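Long-range contacts in PAC2 family protein (Mycobacterium tuberculosis, PDB 2WAM), which is of unknown function but belongs to the PAC2 family and represents a duplicated gene family of actinobacteria: residues Ala99-Asp104 with Thr161-Leu166; Asp104-Tyr109 with Asp153-Arg158; Val181-Pro186 with Gly332-Arg337; Pro190-Ala195 with Thr238-His243. One frame throughout, in Å; residues are numbered along the deposited sequence.

Interaction 1: residues Ala99-Asp104 with Thr161-Leu166; sequences ASFAID and TAVRLL
Strand 99-101 and helix 161-166 run almost exactly antiparallel, with 173° between their directions and their axes 11.7 Å apart at closest approach. Ala99 therefore lies across from Leu166, and Phe101 across from Ala162, where the two CA atoms are 9.5 Å from each other. No hydrogen bond spans this separation; the contact is made by apolar side chains and buries 153 Å² in all.

Phe101 does most of the bridging. With chi1 at -70°, its CG stands beside the backbone N and opposite the carbonyl carbon, and the ring extends toward the helix. Its leading atom, CZ, comes to 3.9 Å from Val163 CG2 and 4.1 Å from Leu166 CD1, both approaching the ring obliquely. Ala162 CB sits instead at the ring edge, near its plane, 4.4 Å from Phe101 CE2. Leu166 meets the phenyl group from the opposite direction, whereas Val163 crosses it at about a right angle. The same Leu166 CD1 also reaches Ala99 CB at 4.0 Å and so links the two inward-facing residues of the strand.

This is helix-on-sheet packing near one end of the mixed sheet. Strands 49-51 and 131-137 flank strand 94-101, and Tyr49 and Leu133 also touch Leu166. Phe159 meets Phe101 edge-to-face, while Val163 also packs on Leu223 of helix 219-229.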
loop_
_atom_site.group_PDB
_atom_site.type_symbol
_atom_site.label_atom_id
_atom_site.label_comp_id
_atom_site.label_asym_id
_atom_site.label_seq_id
_atom_site.Cartn_x
_atom_site.Cartn_y
_atom_site.Cartn_z
ATOM N N ALA A 99 7.046 3.228 20.759
ATOM C CA ALA A 99 6.248 2.775 19.617
ATOM C C ALA A 99 4.870 2.236 20.030
ATOM O O ALA A 99 4.758 1.432 20.962
ATOM C CB ALA A 99 7.019 1.723 18.818
ATOM N N SER A 100 3.824 2.696 19.347
ATOM C CA SER A 100 2.487 2.128 19.526
ATOM C C SER A 100 2.276 1.107 18.439
ATOM O O SER A 100 2.334 1.441 17.256
ATOM C CB SER A 100 1.382 3.180 19.374
ATOM O OG SER A 100 1.727 4.383 20.018
ATOM N N PHE A 101 2.006 -0.133 18.826
ATOM C CA PHE A 101 1.673 -1.132 17.826
ATOM C C PHE A 101 0.206 -1.023 17.415
ATOM O O PHE A 101 -0.632 -0.502 18.157
ATOM C CB PHE A 101 2.068 -2.523 18.292
ATOM C CG PHE A 101 3.556 -2.725 18.345
ATOM C CD1 PHE A 101 4.287 -2.322 19.454
ATOM C CD2 PHE A 101 4.228 -3.294 17.281
ATOM C CE1 PHE A 101 5.661 -2.496 19.496
ATOM C CE2 PHE A 101 5.602 -3.475 17.317
ATOM C CZ PHE A 101 6.318 -3.074 18.421
ATOM N N ALA A 102 -0.076 -1.472 16.203
ATOM C CA ALA A 102 -1.410 -1.416 15.639
ATOM C C ALA A 102 -2.274 -2.540 16.220
ATOM O O ALA A 102 -2.619 -3.509 15.532
ATOM C CB ALA A 102 -1.325 -1.521 14.108
ATOM N N ILE A 103 -2.610 -2.414 17.497
ATOM C CA ILE A 103 -3.404 -3.437 18.164
ATOM C C ILE A 103 -4.734 -3.633 17.418
ATOM O O ILE A 103 -5.204 -4.763 17.278
ATOM C CB ILE A 103 -3.588 -3.110 19.676
ATOM C CG1 ILE A 103 -4.273 -4.258 20.432
ATOM C CG2 ILE A 103 -4.362 -1.824 19.851
ATOM C CD1 ILE A 103 -3.683 -5.638 20.163
ATOM N N ASP A 104 -5.317 -2.550 16.901
ATOM C CA ASP A 104 -6.538 -2.659 16.106
ATOM C C ASP A 104 -6.415 -3.585 14.882
ATOM O O ASP A 104 -7.409 -4.167 14.433
ATOM C CB ASP A 104 -7.051 -1.288 15.681
ATOM C CG ASP A 104 -8.483 -1.338 15.124
ATOM O OD1 ASP A 104 -9.393 -1.813 15.842
ATOM O OD2 ASP A 104 -8.704 -0.888 13.973
ATOM N N THR A 161 9.176 -9.775 13.977
ATOM C CA THR A 161 10.217 -9.140 13.188
ATOM C C THR A 161 10.332 -7.649 13.508
ATOM O O THR A 161 11.437 -7.138 13.722
ATOM C CB THR A 161 9.975 -9.329 11.690
ATOM O OG1 THR A 161 10.146 -10.710 11.362
ATOM C CG2 THR A 161 10.950 -8.491 10.884
ATOM N N ALA A 162 9.197 -6.956 13.540
ATOM C CA ALA A 162 9.179 -5.545 13.907
ATOM C C ALA A 162 9.819 -5.282 15.283
ATOM O O ALA A 162 10.581 -4.339 15.429
ATOM C CB ALA A 162 7.755 -4.983 13.848
ATOM N N VAL A 163 9.518 -6.112 16.284
ATOM C CA VAL A 163 10.134 -5.972 17.607
ATOM C C VAL A 163 11.639 -6.249 17.537
ATOM O O VAL A 163 12.454 -5.485 18.059
ATOM C CB VAL A 163 9.484 -6.903 18.671
ATOM C CG1 VAL A 163 10.269 -6.872 19.965
ATOM C CG2 VAL A 163 8.042 -6.503 18.944
ATOM N N ARG A 164 12.010 -7.343 16.883
ATOM C CA ARG A 164 13.417 -7.667 16.719
ATOM C C ARG A 164 14.184 -6.544 15.992
ATOM O O ARG A 164 15.336 -6.239 16.337
ATOM C CB ARG A 164 13.578 -9.002 15.986
ATOM C CG ARG A 164 15.016 -9.314 15.609
ATOM C CD ARG A 164 15.173 -10.722 15.119
ATOM N NE ARG A 164 14.571 -10.900 13.814
ATOM C CZ ARG A 164 15.190 -10.609 12.680
ATOM N NH1 ARG A 164 16.420 -10.125 12.716
ATOM N NH2 ARG A 164 14.578 -10.794 11.521
ATOM N N LEU A 165 13.549 -5.932 14.992
ATOM C CA LEU A 165 14.182 -4.848 14.252
ATOM C C LEU A 165 14.282 -3.556 15.076
ATOM O O LEU A 165 15.241 -2.799 14.935
ATOM C CB LEU A 165 13.478 -4.606 12.917
ATOM C CG LEU A 165 14.027 -3.473 12.042
ATOM C CD1 LEU A 165 13.690 -3.735 10.584
ATOM C CD2 LEU A 165 13.529 -2.077 12.472
ATOM N N LEU A 166 13.301 -3.307 15.937
ATOM C CA LEU A 166 13.364 -2.166 16.845
ATOM C C LEU A 166 14.461 -2.373 17.891
ATOM O O LEU A 166 15.265 -1.475 18.147
ATOM C CB LEU A 166 12.008 -1.936 17.513
ATOM C CG LEU A 166 11.029 -1.113 16.672
ATOM C CD1 LEU A 166 9.701 -0.942 17.378
ATOM C CD2 LEU A 166 11.632 0.238 16.381
#

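Interaction 2: residues Asp104-Tyr109 with Asp153-Arg158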
loop_
_atom_site.group_PDB
_atom_site.type_symbol
_atom_site.label_atom_id
_atom_site.label_comp_id
_atom_site.label_asym_id
_atom_site.label_seq_id
_atom_site.Cartn_x
_atom_site.Cartn_y
_atom_site.Cartn_z
ATOM N N ASP A 104 -5.317 -2.550 16.901
ATOM C CA ASP A 104 -6.538 -2.659 16.106
ATOM C C ASP A 104 -6.415 -3.585 14.882
ATOM O O ASP A 104 -7.409 -4.167 14.433
ATOM C CB ASP A 104 -7.051 -1.288 15.681
ATOM C CG ASP A 104 -8.483 -1.338 15.124
ATOM O OD1 ASP A 104 -9.393 -1.813 15.842
ATOM O OD2 ASP A 104 -8.704 -0.888 13.973
ATOM N N GLU A 105 -5.201 -3.708 14.349
ATOM C CA GLU A 105 -4.929 -4.604 13.227
ATOM C C GLU A 105 -4.594 -6.038 13.662
ATOM O O GLU A 105 -4.535 -6.938 12.823
ATOM C CB GLU A 105 -3.780 -4.064 12.352
ATOM C CG GLU A 105 -4.060 -2.750 11.627
ATOM C CD GLU A 105 -5.060 -2.902 10.489
ATOM O OE1 GLU A 105 -5.880 -1.978 10.297
ATOM O OE2 GLU A 105 -5.030 -3.941 9.788
ATOM N N LEU A 106 -4.385 -6.250 14.959
ATOM C CA LEU A 106 -3.819 -7.510 15.438
ATOM C C LEU A 106 -4.745 -8.261 16.389
ATOM O O LEU A 106 -4.419 -9.346 16.861
ATOM C CB LEU A 106 -2.476 -7.256 16.139
ATOM C CG LEU A 106 -1.373 -6.568 15.338
ATOM C CD1 LEU A 106 -0.251 -6.156 16.259
ATOM C CD2 LEU A 106 -0.852 -7.471 14.234
ATOM N N LEU A 107 -5.903 -7.685 16.668
ATOM C CA LEU A 107 -6.782 -8.239 17.690
ATOM C C LEU A 107 -8.086 -8.813 17.129
ATOM O O LEU A 107 -8.700 -8.248 16.217
ATOM C CB LEU A 107 -7.061 -7.163 18.739
ATOM C CG LEU A 107 -8.090 -7.478 19.806
ATOM C CD1 LEU A 107 -7.490 -8.464 20.803
ATOM C CD2 LEU A 107 -8.558 -6.197 20.489
ATOM N N ASP A 108 -8.492 -9.957 17.660
ATOM C CA ASP A 108 -9.818 -10.487 17.382
ATOM C C ASP A 108 -10.782 -9.935 18.435
ATOM O O ASP A 108 -10.827 -10.414 19.569
ATOM C CB ASP A 108 -9.785 -12.012 17.422
ATOM C CG ASP A 108 -11.141 -12.652 17.158
ATOM O OD1 ASP A 108 -12.190 -11.992 17.308
ATOM O OD2 ASP A 108 -11.145 -13.848 16.820
ATOM N N TYR A 109 -11.557 -8.927 18.057
ATOM C CA TYR A 109 -12.397 -8.220 19.017
ATOM C C TYR A 109 -13.538 -9.054 19.586
ATOM O O TYR A 109 -13.945 -8.860 20.732
ATOM C CB TYR A 109 -12.961 -6.952 18.395
ATOM C CG TYR A 109 -11.982 -5.812 18.389
ATOM C CD1 TYR A 109 -11.147 -5.606 17.302
ATOM C CD2 TYR A 109 -11.896 -4.934 19.464
ATOM C CE1 TYR A 109 -10.253 -4.567 17.274
ATOM C CE2 TYR A 109 -11.011 -3.881 19.444
ATOM C CZ TYR A 109 -10.190 -3.700 18.337
ATOM O OH TYR A 109 -9.296 -2.653 18.275
ATOM N N ASP A 153 -3.581 -11.717 18.286
ATOM C CA ASP A 153 -4.119 -12.956 17.723
ATOM C C ASP A 153 -3.489 -13.194 16.354
ATOM O O ASP A 153 -3.207 -14.325 15.971
ATOM C CB ASP A 153 -5.640 -12.879 17.555
ATOM C CG ASP A 153 -6.359 -12.737 18.859
ATOM O OD1 ASP A 153 -6.544 -11.596 19.309
ATOM O OD2 ASP A 153 -6.749 -13.769 19.434
ATOM N N LEU A 154 -3.268 -12.104 15.632
ATOM C CA LEU A 154 -2.840 -12.160 14.248
ATOM C C LEU A 154 -1.371 -11.825 14.065
ATOM O O LEU A 154 -0.751 -11.215 14.937
ATOM C CB LEU A 154 -3.670 -11.174 13.435
ATOM C CG LEU A 154 -5.172 -11.320 13.639
ATOM C CD1 LEU A 154 -5.903 -10.326 12.774
ATOM C CD2 LEU A 154 -5.622 -12.753 13.325
ATOM N N LYS A 155 -0.827 -12.251 12.927
ATOM C CA LYS A 155 0.457 -11.775 12.404
ATOM C C LYS A 155 1.679 -11.855 13.321
ATOM O O LYS A 155 2.448 -10.895 13.395
ATOM C CB LYS A 155 0.305 -10.327 11.970
ATOM C CG LYS A 155 -0.656 -10.128 10.849
ATOM C CD LYS A 155 -1.171 -8.711 10.858
ATOM C CE LYS A 155 -1.922 -8.412 9.585
ATOM N NZ LYS A 155 -2.836 -7.301 9.829
ATOM N N TRP A 156 1.879 -12.982 13.994
ATOM C CA TRP A 156 2.992 -13.097 14.929
ATOM C C TRP A 156 4.353 -12.883 14.277
ATOM O O TRP A 156 5.251 -12.303 14.881
ATOM C CB TRP A 156 2.974 -14.456 15.631
ATOM C CG TRP A 156 1.927 -14.591 16.680
ATOM C CD1 TRP A 156 0.874 -13.746 16.918
ATOM C CD2 TRP A 156 1.805 -15.656 17.618
ATOM N NE1 TRP A 156 0.119 -14.216 17.963
ATOM C CE2 TRP A 156 0.667 -15.394 18.408
ATOM C CE3 TRP A 156 2.555 -16.812 17.879
ATOM C CZ2 TRP A 156 0.259 -16.239 19.430
ATOM C CZ3 TRP A 156 2.154 -17.645 18.893
ATOM C CH2 TRP A 156 1.013 -17.359 19.656
ATOM N N GLU A 157 4.527 -13.369 13.055
ATOM C CA GLU A 157 5.842 -13.270 12.442
ATOM C C GLU A 157 6.154 -11.822 12.124
ATOM O O GLU A 157 7.208 -11.301 12.500
ATOM C CB GLU A 157 5.966 -14.158 11.207
ATOM C CG GLU A 157 5.870 -15.665 11.508
ATOM C CD GLU A 157 6.999 -16.210 12.393
ATOM O OE1 GLU A 157 6.859 -17.340 12.891
ATOM O OE2 GLU A 157 8.026 -15.528 12.592
ATOM N N ARG A 158 5.220 -11.163 11.454
ATOM C CA ARG A 158 5.411 -9.765 11.118
ATOM C C ARG A 158 5.659 -8.932 12.390
ATOM O O ARG A 158 6.563 -8.099 12.443
ATOM C CB ARG A 158 4.212 -9.255 10.330
ATOM C CG ARG A 158 4.430 -7.925 9.663
ATOM C CD ARG A 158 3.412 -7.726 8.580
ATOM N NE ARG A 158 2.957 -6.347 8.543
ATOM C CZ ARG A 158 1.816 -5.956 7.991
ATOM N NH1 ARG A 158 1.012 -6.844 7.426
ATOM N NH2 ARG A 158 1.483 -4.671 8.009
HETATM O O HOH W 1 -8.698 -11.807 21.020
#
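Leu106 O accepts two backbone N-H groups from the opposing segment, Asp153 N at 2.9 Å and Leu154 N at 3.2 Å. The first lies nearly in line with the carbonyl bond, the second tilted from the carbonyl plane, so one buried oxygen holds two successive peptides.

The carboxylate of Asp153 returns the grip. With chi1 at -64°, its CG is placed beside the backbone N, and OD1 receives Asp108 N at 3.0 Å in an almost straight bond that arrives from above the carboxylate plane, 59° out of it. A water donates to both Asp153 OD1, at 2.8 Å, and Asp108 O, and Arg112 forms a salt bridge to the same OD1. OD2 is paired with Arg110 of one neighbouring subunit.

The contact thus ties the short, weakly bonded helix 103-106 and the loop after it to the start of helix 156-169, where Lys155 holds the N-cap position, in a region where subunits of the six-chain assembly meet.

The Lys155 chain, extended beyond CG, crosses Leu106 at about a right angle, with Lys155 CD 3.6 Å from Leu106 CD2. Lys155 NZ makes a weak hydrogen bond to Glu105 O at 3.5 Å and stays 4.0 Å from Glu105 OE2, too far for a salt bridge. Glu105, bent at chi2, sends OE1 to Arg158 of a second neighbouring subunit. Leu107 CD2 covers the centre of one face of the Tyr109 ring, which also stacks with Trp156 of that second subunit, while Tyr109 OH bonds to the anti lone pair of Asp104 OD1.

Interaction 3: residues Val181-Pro186 with Gly332-Arg337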
loop_
_atom_site.group_PDB
_atom_site.type_symbol
_atom_site.label_atom_id
_atom_site.label_comp_id
_atom_site.label_asym_id
_atom_site.label_seq_id
_atom_site.Cartn_x
_atom_site.Cartn_y
_atom_site.Cartn_z
ATOM N N VAL A 181 2.389 -19.659 35.067
ATOM C CA VAL A 181 1.733 -20.936 34.846
ATOM C C VAL A 181 1.134 -21.339 36.189
ATOM O O VAL A 181 1.748 -21.122 37.231
ATOM C CB VAL A 181 2.719 -22.008 34.303
ATOM C CG1 VAL A 181 3.883 -22.214 35.261
ATOM C CG2 VAL A 181 2.005 -23.327 34.044
ATOM N N PRO A 182 -0.092 -21.872 36.178
ATOM C CA PRO A 182 -0.674 -22.368 37.432
ATOM C C PRO A 182 -0.028 -23.697 37.785
ATOM O O PRO A 182 0.213 -24.482 36.881
ATOM C CB PRO A 182 -2.154 -22.577 37.090
ATOM C CG PRO A 182 -2.359 -21.914 35.743
ATOM C CD PRO A 182 -1.036 -21.947 35.054
ATOM N N MET A 183 0.269 -23.928 39.060
ATOM C CA MET A 183 0.865 -25.184 39.495
ATOM C C MET A 183 0.264 -25.597 40.825
ATOM O O MET A 183 -0.265 -24.768 41.572
ATOM C CB MET A 183 2.386 -25.058 39.640
ATOM C CG MET A 183 3.105 -24.702 38.351
ATOM S SD MET A 183 3.193 -26.075 37.179
ATOM C CE MET A 183 4.417 -27.112 37.973
ATOM N N ALA A 184 0.338 -26.888 41.114
ATOM C CA ALA A 184 -0.086 -27.390 42.409
ATOM C C ALA A 184 0.935 -26.995 43.484
ATOM O O ALA A 184 1.811 -27.782 43.834
ATOM C CB ALA A 184 -0.254 -28.889 42.350
ATOM N N VAL A 185 0.823 -25.765 43.984
ATOM C CA VAL A 185 1.698 -25.240 45.039
ATOM C C VAL A 185 0.887 -24.347 45.968
ATOM O O VAL A 185 -0.088 -23.742 45.545
ATOM C CB VAL A 185 2.890 -24.412 44.470
ATOM C CG1 VAL A 185 3.948 -25.316 43.849
ATOM C CG2 VAL A 185 2.405 -23.366 43.467
ATOM N N PRO A 186 1.288 -24.258 47.241
ATOM C CA PRO A 186 0.529 -23.447 48.199
ATOM C C PRO A 186 0.977 -21.997 48.157
ATOM O O PRO A 186 2.141 -21.720 47.881
ATOM C CB PRO A 186 0.926 -24.040 49.557
ATOM C CG PRO A 186 2.025 -25.057 49.273
ATOM C CD PRO A 186 2.468 -24.877 47.863
ATOM N N GLY A 332 7.151 -30.911 35.109
ATOM C CA GLY A 332 7.458 -31.244 33.729
ATOM C C GLY A 332 6.189 -31.558 32.965
ATOM O O GLY A 332 5.880 -30.915 31.961
ATOM N N ALA A 333 5.455 -32.557 33.449
ATOM C CA ALA A 333 4.153 -32.909 32.890
ATOM C C ALA A 333 3.093 -31.966 33.443
ATOM O O ALA A 333 2.101 -31.682 32.772
ATOM C CB ALA A 333 3.799 -34.355 33.205
ATOM N N GLU A 334 3.303 -31.487 34.670
ATOM C CA GLU A 334 2.448 -30.449 35.244
ATOM C C GLU A 334 2.549 -29.181 34.404
ATOM O O GLU A 334 1.539 -28.600 34.010
ATOM C CB GLU A 334 2.830 -30.144 36.696
ATOM C CG GLU A 334 1.907 -30.764 37.742
ATOM C CD GLU A 334 2.262 -30.337 39.167
ATOM O OE1 GLU A 334 2.170 -29.125 39.482
ATOM O OE2 GLU A 334 2.629 -31.222 39.976
ATOM N N PHE A 335 3.779 -28.762 34.130
ATOM C CA PHE A 335 4.012 -27.600 33.287
ATOM C C PHE A 335 3.234 -27.703 31.959
ATOM O O PHE A 335 2.587 -26.744 31.540
ATOM C CB PHE A 335 5.512 -27.429 33.046
ATOM C CG PHE A 335 5.894 -26.092 32.480
ATOM C CD1 PHE A 335 6.170 -25.023 33.321
ATOM C CD2 PHE A 335 5.995 -25.906 31.108
ATOM C CE1 PHE A 335 6.531 -23.790 32.804
ATOM C CE2 PHE A 335 6.356 -24.675 30.582
ATOM C CZ PHE A 335 6.624 -23.615 31.431
ATOM N N GLU A 336 3.289 -28.871 31.315
ATOM C CA GLU A 336 2.594 -29.107 30.043
ATOM C C GLU A 336 1.069 -29.074 30.164
ATOM O O GLU A 336 0.388 -28.407 29.384
ATOM C CB GLU A 336 2.995 -30.461 29.458
ATOM C CG GLU A 336 4.163 -30.448 28.495
ATOM C CD GLU A 336 4.422 -31.823 27.894
ATOM O OE1 GLU A 336 4.015 -32.834 28.512
ATOM O OE2 GLU A 336 5.026 -31.896 26.802
ATOM N N ARG A 337 0.539 -29.823 31.128
ATOM C CA ARG A 337 -0.905 -29.972 31.292
ATOM C C ARG A 337 -1.572 -28.653 31.661
ATOM O O ARG A 337 -2.668 -28.350 31.188
ATOM C CB ARG A 337 -1.210 -31.035 32.353
ATOM C CG ARG A 337 -2.681 -31.197 32.675
ATOM C CD ARG A 337 -2.905 -32.391 33.583
ATOM N NE ARG A 337 -4.267 -32.429 34.110
ATOM C CZ ARG A 337 -4.801 -33.471 34.746
ATOM N NH1 ARG A 337 -4.091 -34.576 34.933
ATOM N NH2 ARG A 337 -6.049 -33.410 35.192
#
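The Phe335 ring is met obliquely by Val181, whose CG1 lies 3.9 Å from Phe335 CE1; the two side chains cross at about a right angle. Thr238 of strand 234-242, which also touches Val181, and Ile210 of a loop pack on this ring as well. The other flat group is the carboxylate of Glu334. Its OE1 accepts a weak hydrogen bond from Ala184 N at 3.3 Å, just where strand 181-183 ends and Ala184 centres an inverse gamma turn.

Met183 reaches the helix between these two points. Turns at chi2 (-74°) and chi3 (-73°) fold the thioether back toward the helix, bringing Met183 CE to 3.7 Å from Glu334 CB and Met183 SD to 4.1 Å from Phe335 N.

Strand 181-183 and helix 333-337 cross at 126°, their axes 8.3 Å apart. The contact seats the start of the C-terminal helix 333-343 on the central sheet; Phe338 and Leu339 of that helix continue the packing on Val181.

With a single weak hydrogen bond, the attachment probably rests mostly on the Val181-Phe335 and Met183-Glu334 packing, to which Glu334 OE1 adds a weak directional link at the strand end.

Interaction 4: residues Pro190-Ala195 with Thr238-His243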
loop_
_atom_site.group_PDB
_atom_site.type_symbol
_atom_site.label_atom_id
_atom_site.label_comp_id
_atom_site.label_asym_id
_atom_site.label_seq_id
_atom_site.Cartn_x
_atom_site.Cartn_y
_atom_site.Cartn_z
ATOM N N PRO A 190 7.507 -20.503 49.526
ATOM C CA PRO A 190 8.267 -19.628 48.628
ATOM C C PRO A 190 7.849 -19.784 47.167
ATOM O O PRO A 190 7.614 -20.897 46.685
ATOM C CB PRO A 190 9.707 -20.100 48.824
ATOM C CG PRO A 190 9.732 -20.637 50.207
ATOM C CD PRO A 190 8.388 -21.278 50.416
ATOM N N ILE A 191 7.745 -18.657 46.472
ATOM C CA ILE A 191 7.338 -18.669 45.084
ATOM C C ILE A 191 8.454 -19.228 44.217
ATOM O O ILE A 191 9.584 -18.753 44.270
ATOM C CB ILE A 191 6.973 -17.266 44.606
ATOM C CG1 ILE A 191 5.630 -16.841 45.200
ATOM C CG2 ILE A 191 6.950 -17.204 43.075
ATOM C CD1 ILE A 191 5.246 -15.416 44.840
ATOM N N THR A 192 8.139 -20.250 43.430
ATOM C CA THR A 192 9.132 -20.863 42.566
ATOM C C THR A 192 8.920 -20.406 41.142
ATOM O O THR A 192 7.936 -19.734 40.833
ATOM C CB THR A 192 9.108 -22.408 42.647
ATOM O OG1 THR A 192 7.771 -22.886 42.476
ATOM C CG2 THR A 192 9.625 -22.874 44.003
ATOM N N MET A 193 9.834 -20.793 40.266
ATOM C CA MET A 193 9.915 -20.173 38.959
ATOM C C MET A 193 10.717 -21.050 38.014
ATOM O O MET A 193 11.725 -21.628 38.416
ATOM C CB MET A 193 10.614 -18.838 39.145
ATOM C CG MET A 193 10.605 -17.924 37.970
ATOM S SD MET A 193 11.129 -16.318 38.563
ATOM C CE MET A 193 9.572 -15.702 39.195
ATOM N N THR A 194 10.273 -21.173 36.767
ATOM C CA THR A 194 11.083 -21.894 35.785
ATOM C C THR A 194 11.772 -20.959 34.777
ATOM O O THR A 194 11.130 -20.277 33.981
ATOM C CB THR A 194 10.331 -23.070 35.087
ATOM O OG1 THR A 194 9.522 -22.589 34.014
ATOM C CG2 THR A 194 9.472 -23.813 36.065
ATOM N N ALA A 195 13.098 -20.949 34.843
ATOM C CA ALA A 195 13.929 -20.076 34.037
ATOM C C ALA A 195 14.292 -20.726 32.713
ATOM O O ALA A 195 14.476 -21.936 32.636
ATOM C CB ALA A 195 15.192 -19.740 34.806
ATOM N N THR A 238 9.157 -17.928 34.084
ATOM C CA THR A 238 7.777 -18.328 34.199
ATOM C C THR A 238 7.502 -18.628 35.662
ATOM O O THR A 238 7.986 -19.614 36.212
ATOM C CB THR A 238 7.505 -19.554 33.345
ATOM O OG1 THR A 238 7.868 -19.268 31.987
ATOM C CG2 THR A 238 6.039 -19.923 33.419
ATOM N N VAL A 239 6.742 -17.747 36.295
ATOM C CA VAL A 239 6.486 -17.837 37.725
ATOM C C VAL A 239 5.332 -18.816 38.013
ATOM O O VAL A 239 4.405 -18.956 37.202
ATOM C CB VAL A 239 6.251 -16.421 38.339
ATOM C CG1 VAL A 239 5.103 -15.668 37.628
ATOM C CG2 VAL A 239 6.016 -16.500 39.824
ATOM N N HIS A 240 5.405 -19.511 39.148
ATOM C CA HIS A 240 4.381 -20.488 39.507
ATOM C C HIS A 240 3.327 -19.918 40.447
ATOM O O HIS A 240 3.643 -19.446 41.535
ATOM C CB HIS A 240 5.017 -21.733 40.119
ATOM C CG HIS A 240 5.971 -22.433 39.201
ATOM N ND1 HIS A 240 7.216 -22.858 39.605
ATOM C CD2 HIS A 240 5.865 -22.767 37.894
ATOM C CE1 HIS A 240 7.833 -23.433 38.588
ATOM N NE2 HIS A 240 7.035 -23.389 37.538
ATOM N N VAL A 241 2.074 -19.965 40.015
ATOM C CA VAL A 241 0.960 -19.461 40.811
ATOM C C VAL A 241 0.086 -20.616 41.290
ATOM O O VAL A 241 -0.277 -21.494 40.501
ATOM C CB VAL A 241 0.067 -18.486 39.998
ATOM C CG1 VAL A 241 -1.064 -17.951 40.863
ATOM C CG2 VAL A 241 0.891 -17.349 39.418
ATOM N N PRO A 242 -0.250 -20.625 42.589
ATOM C CA PRO A 242 -1.167 -21.644 43.114
ATOM C C PRO A 242 -2.411 -21.726 42.225
ATOM O O PRO A 242 -3.005 -20.681 41.953
ATOM C CB PRO A 242 -1.527 -21.097 44.495
ATOM C CG PRO A 242 -0.339 -20.317 44.902
ATOM C CD PRO A 242 0.211 -19.703 43.641
ATOM N N HIS A 243 -2.793 -22.921 41.774
ATOM C CA HIS A 243 -3.896 -23.020 40.815
ATOM C C HIS A 243 -5.205 -22.454 41.361
ATOM O O HIS A 243 -6.059 -22.019 40.591
ATOM C CB HIS A 243 -4.086 -24.442 40.267
ATOM C CG HIS A 243 -4.401 -25.457 41.314
ATOM N ND1 HIS A 243 -3.516 -26.452 41.674
ATOM C CD2 HIS A 243 -5.497 -25.630 42.088
ATOM C CE1 HIS A 243 -4.055 -27.195 42.623
ATOM N NE2 HIS A 243 -5.256 -26.717 42.895
#
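Backbone hydrogen bonds join Thr194 to Thr238 and Thr192 to His240. Thr194 and Thr238 form an antiparallel hydrogen-bonded pair, with Thr194 N to Thr238 O at 2.8 Å and Thr238 N to Thr194 O at 3.1 Å. Beyond the non-hydrogen-bonded pair Met193-Val239, His240 N continues the pattern to Thr192 O at 3.0 Å. A CA-H...O contact also runs from Met193 CA to Thr238 O.

One polar side-chain bond is added: Thr192 OG1 lies 2.9 Å from His240 ND1, at the imidazole edge near its plane, and either partner could donate. A chi1 of 50° directs the hydroxyl there. Thr238 O lies above one ring face, offset toward the rim.

Apolar contacts occupy the face carrying Met193 and Val239. Ile191 CG2 touches Val239 CG2 at 3.5 Å, and Met193, bent at chi3, brings its CE to 3.5 Å from Val239 CB; Leu257 of helix 251-265 covers both Met193 and Val239. Thr194 and Thr238 lie side by side on the other face, where both touch Phe335 of helix 333-343.

The backbone bonds fix the register of strand 193-197, outermost in the sheet within this chain, and the threonine-histidine bond carries the attachment into the loop preceding it and would restrict rotation of the imidazole.

Overall arrangement
Following the chain from the N terminus, the first of these segments lie on strand 94-101 and helix 103-106. Interaction 2 brings the latter back to the start of helix 156-169, and interaction 1, whose loop encloses that of interaction 2, closes about two to three turns into the same helix; the two share Asp104. Strand 174-183 follows directly and opens interaction 3, which closes only at C-terminal helix 333-343. Interaction 4 falls within that long loop, pairing strands 193-197 and 234-242. Both pairs are thus nested, and none cross. Interactions 3 and 4 touch through adjoining strands 174-183 and 234-242, while interactions 1 and 3, centres about 32 Å apart, reach the same sheet on opposite sides of the chain's centre.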